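Local structure of homoserine dehydrogenase (Thermoplasma acidophilum, 3ING) at residues V15-L20 / S59-T64; V219-H224 / T253-D258; D241-N246 / S266-L271; R104-F107 / N112-T115; A143-A146 / L151-V154. The protein probably catalyses the NADPH-dependent reduction of aspartate semialdehyde to homoserine, a step shared by threonine and methionine biosynthesis. All blocks are in the same frame, centred on the assembly; numbering follows the deposited sequence.

Contact 1. Residues V15-L20 / S59-T64. With NDP (NADPH dihydro-nicotinamide-adenine-dinucleotide phosphate), chain C.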
# COMPACT_ATOMS: atom_id res chain seq x y z
N VAL A 15 8.33 4.27 20.78
CA VAL A 15 7.46 3.50 19.90
C VAL A 15 6.51 2.60 20.71
O VAL A 15 5.32 2.62 20.50
CB VAL A 15 8.29 2.64 18.89
CG1 VAL A 15 7.37 1.70 18.12
CG2 VAL A 15 9.11 3.51 17.91
N GLY A 16 7.06 1.81 21.62
CA GLY A 16 6.25 0.90 22.42
C GLY A 16 5.15 1.54 23.27
O GLY A 16 4.04 1.00 23.35
N LEU A 17 5.40 2.70 23.88
CA LEU A 17 4.30 3.33 24.64
C LEU A 17 3.18 3.76 23.67
O LEU A 17 2.02 3.63 24.00
CB LEU A 17 4.79 4.48 25.49
CG LEU A 17 3.91 4.96 26.63
CD1 LEU A 17 3.51 3.80 27.57
CD2 LEU A 17 4.62 6.08 27.41
N ASN A 18 3.54 4.22 22.47
CA ASN A 18 2.54 4.57 21.46
C ASN A 18 1.81 3.34 20.93
O ASN A 18 0.67 3.43 20.48
CB ASN A 18 3.19 5.35 20.29
CG ASN A 18 3.34 6.83 20.60
OD1 ASN A 18 2.43 7.43 21.13
ND2 ASN A 18 4.51 7.40 20.28
N VAL A 19 2.48 2.20 20.95
CA VAL A 19 1.81 0.97 20.56
C VAL A 19 0.66 0.67 21.55
O VAL A 19 -0.48 0.38 21.15
CB VAL A 19 2.80 -0.23 20.44
CG1 VAL A 19 2.05 -1.54 20.46
CG2 VAL A 19 3.68 -0.12 19.13
N LEU A 20 0.94 0.84 22.84
CA LEU A 20 -0.09 0.69 23.85
C LEU A 20 -1.20 1.73 23.66
O LEU A 20 -2.37 1.42 23.77
CB LEU A 20 0.52 0.83 25.25
CG LEU A 20 1.44 -0.28 25.76
CD1 LEU A 20 1.87 -0.04 27.21
CD2 LEU A 20 0.76 -1.64 25.63
N SER A 59 -0.21 5.35 32.05
CA SER A 59 -0.15 6.41 33.03
C SER A 59 1.05 6.24 33.98
O SER A 59 1.75 7.21 34.29
CB SER A 59 -1.47 6.50 33.78
OG SER A 59 -1.37 7.37 34.89
N ASN A 60 1.27 5.00 34.45
CA ASN A 60 2.37 4.71 35.36
C ASN A 60 3.74 4.91 34.69
O ASN A 60 4.67 5.41 35.32
CB ASN A 60 2.28 3.29 35.90
CG ASN A 60 3.23 3.06 37.06
OD1 ASN A 60 4.19 2.29 36.98
ND2 ASN A 60 3.00 3.78 38.15
N LYS A 61 3.88 4.49 33.45
CA LYS A 61 5.11 4.71 32.71
C LYS A 61 5.39 6.20 32.46
O LYS A 61 6.50 6.67 32.66
CB LYS A 61 5.01 3.97 31.38
CG LYS A 61 6.27 3.98 30.49
CD LYS A 61 7.53 3.46 31.23
CE LYS A 61 8.69 3.35 30.27
NZ LYS A 61 9.96 2.87 30.96
N GLU A 62 4.39 6.92 31.99
CA GLU A 62 4.49 8.38 31.80
C GLU A 62 4.89 9.13 33.05
O GLU A 62 5.74 10.04 33.02
CB GLU A 62 3.17 8.97 31.32
CG GLU A 62 2.84 8.70 29.86
CD GLU A 62 1.42 9.14 29.46
OE1 GLU A 62 0.62 9.49 30.36
OE2 GLU A 62 1.09 9.10 28.24
N LYS A 63 4.24 8.80 34.16
CA LYS A 63 4.46 9.54 35.38
C LYS A 63 5.73 9.19 36.13
O LYS A 63 6.32 10.07 36.78
CB LYS A 63 3.26 9.36 36.33
CG LYS A 63 1.98 10.06 35.83
CD LYS A 63 0.83 9.91 36.76
CE LYS A 63 -0.40 10.62 36.25
NZ LYS A 63 -0.73 10.14 34.89
N THR A 64 6.10 7.91 36.12
CA THR A 64 7.18 7.43 36.94
C THR A 64 8.39 6.94 36.19
O THR A 64 9.41 6.67 36.83
CB THR A 64 6.75 6.21 37.85
OG1 THR A 64 6.55 5.05 37.04
CG2 THR A 64 5.53 6.54 38.69
PA NDP C . 13.49 3.74 23.15
O1A NDP C . 12.71 4.98 23.31
O2A NDP C . 14.90 3.78 23.61
O5B NDP C . 12.78 2.53 23.94
C5B NDP C . 13.31 1.23 24.10
C4B NDP C . 12.48 0.44 25.10
O4B NDP C . 13.05 -0.82 25.35
C3B NDP C . 12.45 1.11 26.48
O3B NDP C . 11.28 0.75 27.19
C2B NDP C . 13.65 0.55 27.15
O2B NDP C . 13.60 0.58 28.55
C1B NDP C . 13.54 -0.88 26.69
N9A NDP C . 14.78 -1.64 26.70
C8A NDP C . 16.08 -1.23 26.51
N7A NDP C . 16.87 -2.35 26.55
C5A NDP C . 16.08 -3.42 26.76
C6A NDP C . 16.41 -4.75 26.90
N6A NDP C . 17.61 -5.20 26.52
N1A NDP C . 15.37 -5.59 27.09
C2A NDP C . 14.06 -5.17 27.21
N3A NDP C . 13.71 -3.84 27.07
C4A NDP C . 14.77 -3.00 26.84
O3 NDP C . 13.45 3.26 21.62
PN NDP C . 12.33 3.62 20.53
O1N NDP C . 12.60 4.99 19.99
O2N NDP C . 11.01 3.31 21.15
O5D NDP C . 12.64 2.58 19.33
C5D NDP C . 12.34 1.21 19.62
C4D NDP C . 12.71 0.35 18.42
O4D NDP C . 11.94 0.80 17.32
C3D NDP C . 14.14 0.48 17.99
O3D NDP C . 14.75 -0.78 17.68
C2D NDP C . 14.09 1.40 16.78
O2D NDP C . 15.15 1.20 15.89
C1D NDP C . 12.75 1.04 16.19
N1N NDP C . 12.20 2.06 15.32
C2N NDP C . 11.99 3.32 15.81
C3N NDP C . 11.63 4.39 15.00
C7N NDP C . 11.29 5.68 15.62
O7N NDP C . 10.29 6.41 15.00
N7N NDP C . 11.81 6.08 16.78
C4N NDP C . 11.12 4.14 13.58
C5N NDP C . 11.35 2.72 13.16
C6N NDP C . 11.85 1.76 14.03
P2B NDP C . 13.33 1.92 29.39
O1X NDP C . 13.62 1.42 30.78
O2X NDP C . 11.92 2.53 29.11
O3X NDP C . 14.38 2.87 28.91

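Contact 2. Residues V219-H224 / T253-D258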
# COMPACT_ATOMS: atom_id res chain seq x y z
N VAL A 219 19.56 -4.27 4.45
CA VAL A 219 19.66 -5.74 4.54
C VAL A 219 18.26 -6.33 4.50
O VAL A 219 17.99 -7.27 3.79
CB VAL A 219 20.35 -6.21 5.82
CG1 VAL A 219 20.25 -7.73 5.98
CG2 VAL A 219 21.80 -5.74 5.85
N ILE A 220 17.39 -5.78 5.32
CA ILE A 220 16.01 -6.25 5.41
C ILE A 220 15.34 -6.11 4.04
O ILE A 220 14.67 -7.04 3.57
CB ILE A 220 15.23 -5.49 6.52
CG1 ILE A 220 15.90 -5.75 7.86
CG2 ILE A 220 13.69 -5.89 6.51
CD1 ILE A 220 15.39 -4.88 8.99
N LEU A 221 15.57 -4.97 3.38
CA LEU A 221 14.99 -4.72 2.05
C LEU A 221 15.49 -5.70 1.00
O LEU A 221 14.69 -6.31 0.30
CB LEU A 221 15.27 -3.28 1.58
CG LEU A 221 14.49 -2.14 2.21
CD1 LEU A 221 15.20 -0.81 1.91
CD2 LEU A 221 13.04 -2.14 1.73
N VAL A 222 16.80 -5.84 0.86
CA VAL A 222 17.36 -6.73 -0.16
C VAL A 222 16.94 -8.17 0.13
O VAL A 222 16.54 -8.88 -0.78
CB VAL A 222 18.90 -6.58 -0.32
CG1 VAL A 222 19.70 -7.22 0.88
CG2 VAL A 222 19.36 -7.17 -1.71
N ASN A 223 16.97 -8.61 1.39
CA ASN A 223 16.55 -10.00 1.73
C ASN A 223 15.05 -10.22 1.48
O ASN A 223 14.64 -11.24 0.95
CB ASN A 223 16.91 -10.37 3.18
CG ASN A 223 18.39 -10.42 3.43
OD1 ASN A 223 19.20 -10.46 2.50
ND2 ASN A 223 18.76 -10.53 4.71
N HIS A 224 14.23 -9.26 1.89
CA HIS A 224 12.81 -9.35 1.59
C HIS A 224 12.50 -9.40 0.07
O HIS A 224 11.78 -10.25 -0.38
CB HIS A 224 12.07 -8.14 2.13
CG HIS A 224 10.59 -8.25 1.94
ND1 HIS A 224 9.75 -8.67 2.95
CD2 HIS A 224 9.80 -8.04 0.86
CE1 HIS A 224 8.50 -8.69 2.50
NE2 HIS A 224 8.51 -8.33 1.24
N THR A 253 18.81 5.01 0.15
CA THR A 253 19.01 3.58 0.24
C THR A 253 18.42 2.95 -1.02
O THR A 253 17.21 3.11 -1.33
CB THR A 253 18.33 2.99 1.48
OG1 THR A 253 18.88 3.57 2.67
CG2 THR A 253 18.55 1.46 1.54
N GLU A 254 19.29 2.24 -1.75
CA GLU A 254 18.90 1.52 -2.99
C GLU A 254 19.16 -0.00 -2.93
O GLU A 254 20.19 -0.49 -2.41
CB GLU A 254 19.68 2.06 -4.17
CG GLU A 254 19.70 3.58 -4.30
CD GLU A 254 20.64 4.04 -5.41
OE1 GLU A 254 21.90 3.94 -5.21
OE2 GLU A 254 20.12 4.48 -6.45
N VAL A 255 18.23 -0.74 -3.53
CA VAL A 255 18.31 -2.19 -3.63
C VAL A 255 17.92 -2.53 -5.04
O VAL A 255 16.86 -2.11 -5.55
CB VAL A 255 17.41 -2.87 -2.58
CG1 VAL A 255 17.34 -4.35 -2.84
CG2 VAL A 255 17.95 -2.60 -1.14
N TYR A 256 18.77 -3.29 -5.69
CA TYR A 256 18.62 -3.61 -7.11
C TYR A 256 19.58 -4.74 -7.45
O TYR A 256 20.35 -5.14 -6.62
CB TYR A 256 18.91 -2.40 -7.97
CG TYR A 256 20.30 -1.84 -7.83
CD1 TYR A 256 20.61 -0.95 -6.82
CD2 TYR A 256 21.30 -2.20 -8.71
CE1 TYR A 256 21.88 -0.44 -6.69
CE2 TYR A 256 22.57 -1.70 -8.59
CZ TYR A 256 22.85 -0.81 -7.59
OH TYR A 256 24.12 -0.32 -7.45
N VAL A 257 19.52 -5.25 -8.69
CA VAL A 257 20.40 -6.33 -9.12
C VAL A 257 21.47 -5.79 -10.09
O VAL A 257 21.14 -5.09 -11.03
CB VAL A 257 19.61 -7.43 -9.83
CG1 VAL A 257 20.57 -8.51 -10.39
CG2 VAL A 257 18.61 -8.02 -8.88
N ASP A 258 22.74 -6.08 -9.81
CA ASP A 258 23.88 -5.68 -10.64
C ASP A 258 24.59 -6.93 -11.04
O ASP A 258 25.08 -7.67 -10.16
CB ASP A 258 24.87 -4.80 -9.86

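Contact 3. Residues D241-N246 / S266-L271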
# COMPACT_ATOMS: atom_id res chain seq x y z
N ASP A 241 29.70 13.13 7.27
CA ASP A 241 31.11 13.48 7.41
C ASP A 241 31.21 14.99 7.50
O ASP A 241 30.21 15.69 7.61
CB ASP A 241 31.93 12.91 6.25
CG ASP A 241 31.40 13.35 4.90
OD1 ASP A 241 30.86 14.48 4.77
OD2 ASP A 241 31.55 12.56 3.95
N GLU A 242 32.43 15.50 7.42
CA GLU A 242 32.64 16.93 7.68
C GLU A 242 32.38 17.83 6.46
O GLU A 242 32.67 19.03 6.48
CB GLU A 242 34.04 17.13 8.31
CG GLU A 242 34.10 16.54 9.73
CD GLU A 242 35.43 16.73 10.47
OE1 GLU A 242 36.40 17.30 9.89
OE2 GLU A 242 35.51 16.31 11.66
N ARG A 243 31.77 17.30 5.42
CA ARG A 243 31.55 18.10 4.24
C ARG A 243 30.52 19.23 4.45
O ARG A 243 29.79 19.31 5.44
CB ARG A 243 31.11 17.21 3.08
CG ARG A 243 29.60 17.07 2.92
CD ARG A 243 29.28 16.14 1.76
NE ARG A 243 29.62 14.76 2.09
CZ ARG A 243 29.55 13.75 1.23
NH1 ARG A 243 29.16 13.97 -0.03
NH2 ARG A 243 29.89 12.52 1.63
N SER A 244 30.49 20.15 3.50
CA SER A 244 29.43 21.12 3.50
C SER A 244 28.34 20.51 2.64
O SER A 244 28.55 20.29 1.44
CB SER A 244 29.91 22.43 2.91
OG SER A 244 28.82 23.33 2.80
N TYR A 245 27.17 20.23 3.22
CA TYR A 245 26.11 19.59 2.44
C TYR A 245 25.32 20.56 1.57
O TYR A 245 25.13 21.71 1.93
CB TYR A 245 25.17 18.80 3.37
CG TYR A 245 25.85 17.60 3.97
CD1 TYR A 245 26.09 16.48 3.20
CD2 TYR A 245 26.29 17.59 5.27
CE1 TYR A 245 26.71 15.39 3.71
CE2 TYR A 245 26.94 16.50 5.80
CZ TYR A 245 27.15 15.39 5.02
OH TYR A 245 27.81 14.26 5.53
N ASN A 246 24.86 20.08 0.42
CA ASN A 246 23.99 20.81 -0.47
C ASN A 246 22.52 20.63 -0.10
O ASN A 246 22.15 19.63 0.52
CB ASN A 246 24.15 20.33 -1.90
CG ASN A 246 25.60 20.23 -2.34
OD1 ASN A 246 26.05 19.16 -2.80
ND2 ASN A 246 26.35 21.32 -2.19
N SER A 266 23.51 2.32 0.61
CA SER A 266 23.02 3.60 1.17
C SER A 266 24.12 4.66 0.96
O SER A 266 25.27 4.47 1.34
CB SER A 266 22.68 3.45 2.64
OG SER A 266 21.60 2.52 2.79
N ARG A 267 23.78 5.77 0.34
CA ARG A 267 24.82 6.73 -0.02
C ARG A 267 24.25 8.13 -0.08
O ARG A 267 23.07 8.32 -0.24
CB ARG A 267 25.46 6.32 -1.36
CG ARG A 267 24.51 6.30 -2.54
CD ARG A 267 25.21 5.73 -3.81
NE ARG A 267 24.27 5.50 -4.93
CZ ARG A 267 24.18 6.27 -6.02
NH1 ARG A 267 24.95 7.34 -6.19
NH2 ARG A 267 23.30 5.97 -6.97
N ILE A 268 25.11 9.13 0.07
CA ILE A 268 24.65 10.50 -0.03
C ILE A 268 24.61 10.90 -1.50
O ILE A 268 25.61 10.80 -2.19
CB ILE A 268 25.50 11.48 0.83
CG1 ILE A 268 25.26 11.22 2.32
CG2 ILE A 268 25.11 12.88 0.50
CD1 ILE A 268 26.27 11.84 3.27
N ILE A 269 23.45 11.34 -1.98
CA ILE A 269 23.26 11.70 -3.37
C ILE A 269 22.65 13.09 -3.48
O ILE A 269 21.75 13.44 -2.72
CB ILE A 269 22.24 10.77 -4.07
CG1 ILE A 269 22.52 9.29 -3.81
CG2 ILE A 269 22.27 11.00 -5.56
CD1 ILE A 269 21.58 8.38 -4.59
N SER A 270 23.09 13.86 -4.47
CA SER A 270 22.48 15.15 -4.78
C SER A 270 21.40 14.89 -5.80
O SER A 270 21.68 14.64 -6.97
CB SER A 270 23.50 16.13 -5.35
OG SER A 270 24.43 16.48 -4.35
N LEU A 271 20.16 15.00 -5.36
CA LEU A 271 19.03 14.64 -6.20
C LEU A 271 18.62 15.73 -7.17
O LEU A 271 18.76 16.92 -6.89
CB LEU A 271 17.83 14.30 -5.31
CG LEU A 271 18.02 13.12 -4.36
CD1 LEU A 271 16.81 12.96 -3.46
CD2 LEU A 271 18.30 11.82 -5.14

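Contact 4. Residues R104-F107 / N112-T115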
# COMPACT_ATOMS: atom_id res chain seq x y z
N ARG A 104 13.33 -16.68 18.65
CA ARG A 104 13.38 -18.14 18.74
C ARG A 104 12.54 -18.61 19.94
O ARG A 104 11.69 -19.49 19.81
CB ARG A 104 14.82 -18.62 18.86
CG ARG A 104 14.86 -20.14 19.08
CD ARG A 104 16.23 -20.67 18.89
NE ARG A 104 16.35 -22.04 19.40
CZ ARG A 104 17.45 -22.77 19.31
NH1 ARG A 104 18.55 -22.28 18.76
NH2 ARG A 104 17.46 -24.00 19.79
N MSE A 105 12.76 -17.99 21.09
CA MSE A 105 11.96 -18.32 22.27
C MSE A 105 10.46 -18.15 21.99
O MSE A 105 9.64 -19.04 22.33
CB MSE A 105 12.32 -17.42 23.44
CG MSE A 105 11.46 -17.68 24.69
SE MSE A 105 11.99 -16.49 26.15
CE MSE A 105 13.82 -17.00 26.21
N ALA A 106 10.10 -17.03 21.38
CA ALA A 106 8.71 -16.77 21.01
C ALA A 106 8.16 -17.86 20.10
O ALA A 106 7.10 -18.42 20.39
CB ALA A 106 8.57 -15.40 20.34
N PHE A 107 8.87 -18.16 19.01
CA PHE A 107 8.42 -19.14 18.04
C PHE A 107 8.23 -20.49 18.66
O PHE A 107 7.26 -21.20 18.33
CB PHE A 107 9.42 -19.33 16.89
CG PHE A 107 9.65 -18.12 16.05
CD1 PHE A 107 8.62 -17.24 15.72
CD2 PHE A 107 10.89 -17.92 15.49
CE1 PHE A 107 8.86 -16.16 14.92
CE2 PHE A 107 11.14 -16.86 14.68
CZ PHE A 107 10.13 -15.96 14.38
N ASN A 112 3.76 -15.95 17.06
CA ASN A 112 4.38 -15.24 15.93
C ASN A 112 5.05 -14.01 16.47
O ASN A 112 4.93 -13.71 17.67
CB ASN A 112 3.35 -14.89 14.85
CG ASN A 112 2.73 -16.09 14.22
OD1 ASN A 112 3.43 -17.00 13.74
ND2 ASN A 112 1.41 -16.12 14.20
N VAL A 113 5.79 -13.29 15.61
CA VAL A 113 6.48 -12.10 16.02
C VAL A 113 6.21 -10.91 15.14
O VAL A 113 6.13 -11.03 13.92
CB VAL A 113 8.04 -12.36 16.07
CG1 VAL A 113 8.81 -11.08 16.32
CG2 VAL A 113 8.35 -13.38 17.17
N VAL A 114 6.09 -9.74 15.78
CA VAL A 114 6.09 -8.46 15.08
C VAL A 114 7.24 -7.63 15.63
O VAL A 114 7.39 -7.52 16.85
CB VAL A 114 4.80 -7.69 15.30
CG1 VAL A 114 4.97 -6.31 14.74
CG2 VAL A 114 3.60 -8.44 14.66
N THR A 115 8.07 -7.06 14.76
CA THR A 115 9.18 -6.28 15.25
C THR A 115 9.31 -4.93 14.56
O THR A 115 9.09 -4.78 13.37
CB THR A 115 10.51 -7.08 15.13
OG1 THR A 115 11.59 -6.36 15.80
CG2 THR A 115 10.89 -7.36 13.65

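Contact 5. Residues A143-A146 / L151-V154. With NA (sodium ion), chain B.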
# COMPACT_ATOMS: atom_id res chain seq x y z
N ALA A 143 7.57 -1.84 10.61
CA ALA A 143 8.22 -0.70 11.24
C ALA A 143 9.74 -0.66 11.12
O ALA A 143 10.33 0.37 11.41
CB ALA A 143 7.82 -0.65 12.74
N THR A 144 10.38 -1.75 10.69
CA THR A 144 11.83 -1.80 10.60
C THR A 144 12.40 -1.00 9.42
O THR A 144 13.56 -0.69 9.47
CB THR A 144 12.36 -3.24 10.47
OG1 THR A 144 11.92 -3.80 9.20
CG2 THR A 144 11.89 -4.09 11.67
N VAL A 145 11.61 -0.66 8.40
CA VAL A 145 12.12 0.21 7.31
C VAL A 145 11.11 1.33 7.05
O VAL A 145 9.94 1.05 6.73
CB VAL A 145 12.35 -0.55 6.00
CG1 VAL A 145 12.93 0.43 4.86
CG2 VAL A 145 13.25 -1.76 6.21
N ALA A 146 11.54 2.57 7.22
CA ALA A 146 10.65 3.72 7.03
C ALA A 146 9.47 3.62 7.97
O ALA A 146 8.32 3.45 7.55
CB ALA A 146 10.16 3.87 5.55
N LEU A 151 5.19 -0.11 3.47
CA LEU A 151 6.22 -0.60 2.61
C LEU A 151 6.03 -2.11 2.47
O LEU A 151 5.67 -2.59 1.39
CB LEU A 151 7.60 -0.22 3.22
CG LEU A 151 8.81 -0.26 2.28
CD1 LEU A 151 10.03 0.50 2.86
CD2 LEU A 151 9.18 -1.65 1.92
N PHE A 152 6.25 -2.87 3.53
CA PHE A 152 6.16 -4.34 3.36
C PHE A 152 4.74 -4.78 3.12
O PHE A 152 4.50 -5.74 2.37
CB PHE A 152 6.88 -5.09 4.49
CG PHE A 152 8.35 -4.84 4.49
CD1 PHE A 152 9.14 -5.27 3.43
CD2 PHE A 152 8.93 -4.08 5.45
CE1 PHE A 152 10.47 -4.99 3.39
CE2 PHE A 152 10.28 -3.83 5.43
CZ PHE A 152 11.04 -4.29 4.40
N SER A 153 3.78 -4.09 3.70
CA SER A 153 2.36 -4.41 3.48
C SER A 153 1.99 -4.14 2.00
O SER A 153 1.13 -4.82 1.42
CB SER A 153 1.50 -3.61 4.44
OG SER A 153 1.67 -2.19 4.37
N VAL A 154 2.64 -3.12 1.43
CA VAL A 154 2.45 -2.76 -0.01
C VAL A 154 3.04 -3.85 -0.90
O VAL A 154 2.44 -4.32 -1.88
CB VAL A 154 3.09 -1.41 -0.30
CG1 VAL A 154 3.12 -1.10 -1.82
CG2 VAL A 154 2.36 -0.30 0.51
NA NA B . 7.42 0.82 6.94

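Contact 1. Residues V15-L20 / S59-T64
Leu17, on the helix that follows the glycine-rich turn of the Rossmann fold, spreads its two methyl groups over the stems of Lys61 and Glu62 on helix 54-64. The contact illustrates how one residue can serve both packing and cofactor binding. Along 59-64, Lys61 comes first. Its CG lies 4.0 Å from Leu17 CD1 and nearly as close to CD2, while CB also faces CD1. The lysine chain starts with CG anti to the backbone N (chi1 -175°) and bends about CB-CG (chi2 54°), which carries the tip away from Leu17 and on to NADPH. There NZ donates to O2X of the phosphate on the adenosine ribose, at 2.7 Å. The same ammonium group forms a salt bridge with Asp42 and a hydrogen bond to the carbonyl of Gly65, so its position is fixed from several directions. Glu62 follows, its CG 4.0 Å from Leu17 CD2, the two side chains crossing at about a right angle; its carboxylate continues to a salt bridge with Arg21. At the start of helix 14-29, the amide N of Val15 donates to the cofactor's pyrophosphate oxygen O2N at 2.9 Å, in a nearly straight hydrogen bond (N-H...O 171°). The two helices thus meet through hydrocarbon while each grips a different phosphate, and the lysine contact with the ribose phosphate is consistent with a preference for NADPH over NADH.

Contact 2. Residues V219-H224 / T253-D258
Val255, on strand 249-258, directs its two methyl groups at Leu221 and Val222 of helix 212-226, a case of helix-on-sheet packing carried by very few side chains. The axes of the two short segments approach to 8.5 Å, with N-to-C directions only 30° from parallel. Contacts between branched side chains dominate. Val255 CG1, anti to the backbone N (chi1 171°), presses against the helix backbone itself, 3.6 Å from Val222 CA, and equally close to Val222 CG2; these two valines cross at about a right angle. The other branch, Val255 CG2, turns to the preceding residue and reaches Leu221 CB at 3.9 Å. Two residues earlier on the strand, Thr253 offers a methyl rather than its hydroxyl: CG2 lies 4.1 Å from Leu221 CD1. Polar interactions belong to the surroundings. Thr253 OG1 is hydrogen-bonded to the hydroxyl of Ser266 on the neighbouring strand 261-270, and the strand backbone pairs with both its neighbours, for example Val255 with Phe167 and Glu254 with Val265. No hydrogen bond crosses between helix and strand, so the helix is held on the sheet by buried hydrocarbon alone across these two segments. The same helix carries Lys217, the predicted proton donor, so this packing probably contributes to setting that helix against the antiparallel sheet.

Contact 3. Residues D241-N246 / S266-L271
The CD1 methyl of Ile268 is the meeting point of this surface contact, reached by both Tyr245 and Arg243. It lies 3.6 Å from Tyr245 CE1, approaching the ring obliquely, and 3.7 Å from the phenol OH. The same methyl sits over one face of the Arg243 guanidinium, 4.0 Å from NH2 and toward the rim of the group. Further along, Asn246 comes near Ser270, whose OG is hydrogen-bonded to Asp249. The next shell fixes the arginine. Asp241 takes NE on OD1 at 3.0 Å, through the syn lone pair and almost in the guanidinium plane, while OD2 receives NH2 at 2.9 Å: a side-on, two-nitrogen salt bridge. OD1 also accepts the backbone N of Arg243, from above the carboxylate plane, which closes an Asx turn. A bend at chi3 (71°) turns the guanidinium toward Asp241, while CG of the arginine lies over one face of the tyrosine ring, toward its rim. Tyr245 OH in turn accepts the backbone N of Asp241 at 2.8 Å, tying the ends of the loop turn together. Beyond these groups, Ile179 of helix 173-183 touches both Tyr245 and Ile268, so the loop before strand 249-258 lies against strand 261-270, at one edge of the antiparallel sheet, with that helix alongside.

Contact 4. Residues R104-F107 / N112-T115
Ala106 and Phe107 close over Val113 within a beta-alpha-beta crossover of the Rossmann fold, in which strand 85-88 leads through helix 97-108 to strand 112-115. It is a compact example of how such a unit packs its helix on the sheet: the chain turns back after the helix, and the first inward-facing residue of the new strand meets the last turn it has just left. The interactions across the segments are apolar. Val113 points toward the helix, and its chi1 of 172° sends CG1 anti to the backbone N and leaves CG2 turned to the helix, where it does most of the touching. Ala106 CB lies 3.8 Å from Val113 CG2 and also rests on Leu86 of the preceding strand. Phe107 adds the aromatic part. Its ring crosses the valine side chain at about a right angle, and it also touches Ser131, Ala132 and Asn135 of helix 119-135, which places it between that helix and strand 112-115. Polar groups act around this contact. Strand 112-115 pairs in parallel with strands 85-88 and 139-140, Val113 bonding through its backbone to Tyr138 and Arg140, while the Asn112 side chain accepts the backbone N of Tyr138. The closest approach of all is aromatic carbon to methyl: Phe107 CE1 stands 3.6 Å from Val113 CG2, met obliquely.

Contact 5. Residues A143-A146 / L151-V154
The Phe152 ring meets Val145 with its edge: Val145 CG2 lies near the ring plane, 3.7 Å from CE2. One face is covered by the neighbouring Leu151, whose CD2 sits 3.8 Å above the ring centre of Phe152. Thr144 OG1 comes in obliquely, its hydroxyl being hydrogen-bonded to the carbonyl of Tyr141, and the rings of Tyr141 and His224 also meet the phenylalanine. Val145 divides its branches between partners. With CG1 anti to the backbone N (chi1 -178°), that methyl packs 3.5 Å from Leu151 CD1, leaving CG2 for the aromatic edge. Ala146 CB adds a looser touch on the same leucine methyl. The backbone here faces a sodium ion, bound by Val145 O at 2.5 Å and Ala146 O at 2.9 Å, with the carbonyls of Glu142 and Val149 among the other ligands. Glu142 also takes the amides of Leu151, Phe152 and Ser153 on its carboxylate, at the start of helix 152-157. This is a general lesson in division of labour: carbonyls hold the ion while side chains pack beside it. Since Thr144 O accepts from Lys217, the predicted proton donor, the metal-bound loop probably helps to position that lysine.

Along the chain the order is contact 1, contact 4 and contact 5, after which contacts 2 and 3 interleave. Contacts 1 and 4 belong to the nucleotide-binding Rossmann domain, their centres about 22 Å apart. Contacts 2 and 3 share the antiparallel sheet through the adjacent strands 249-258 and 261-270, joined by a salt bridge between Glu254 and Arg267. Contact 5, its centre about 7 Å from that of the chain, touches contact 4 through Thr115 and Thr144, and contact 2 through Ile220, Leu221 and His224. Contacts 1 and 3 have centres about 36 Å apart. The sodium-binding loop, beside the NADPH pocket and the predicted donor Lys217, thus probably lies where the nucleotide-binding and sheet-bearing parts meet.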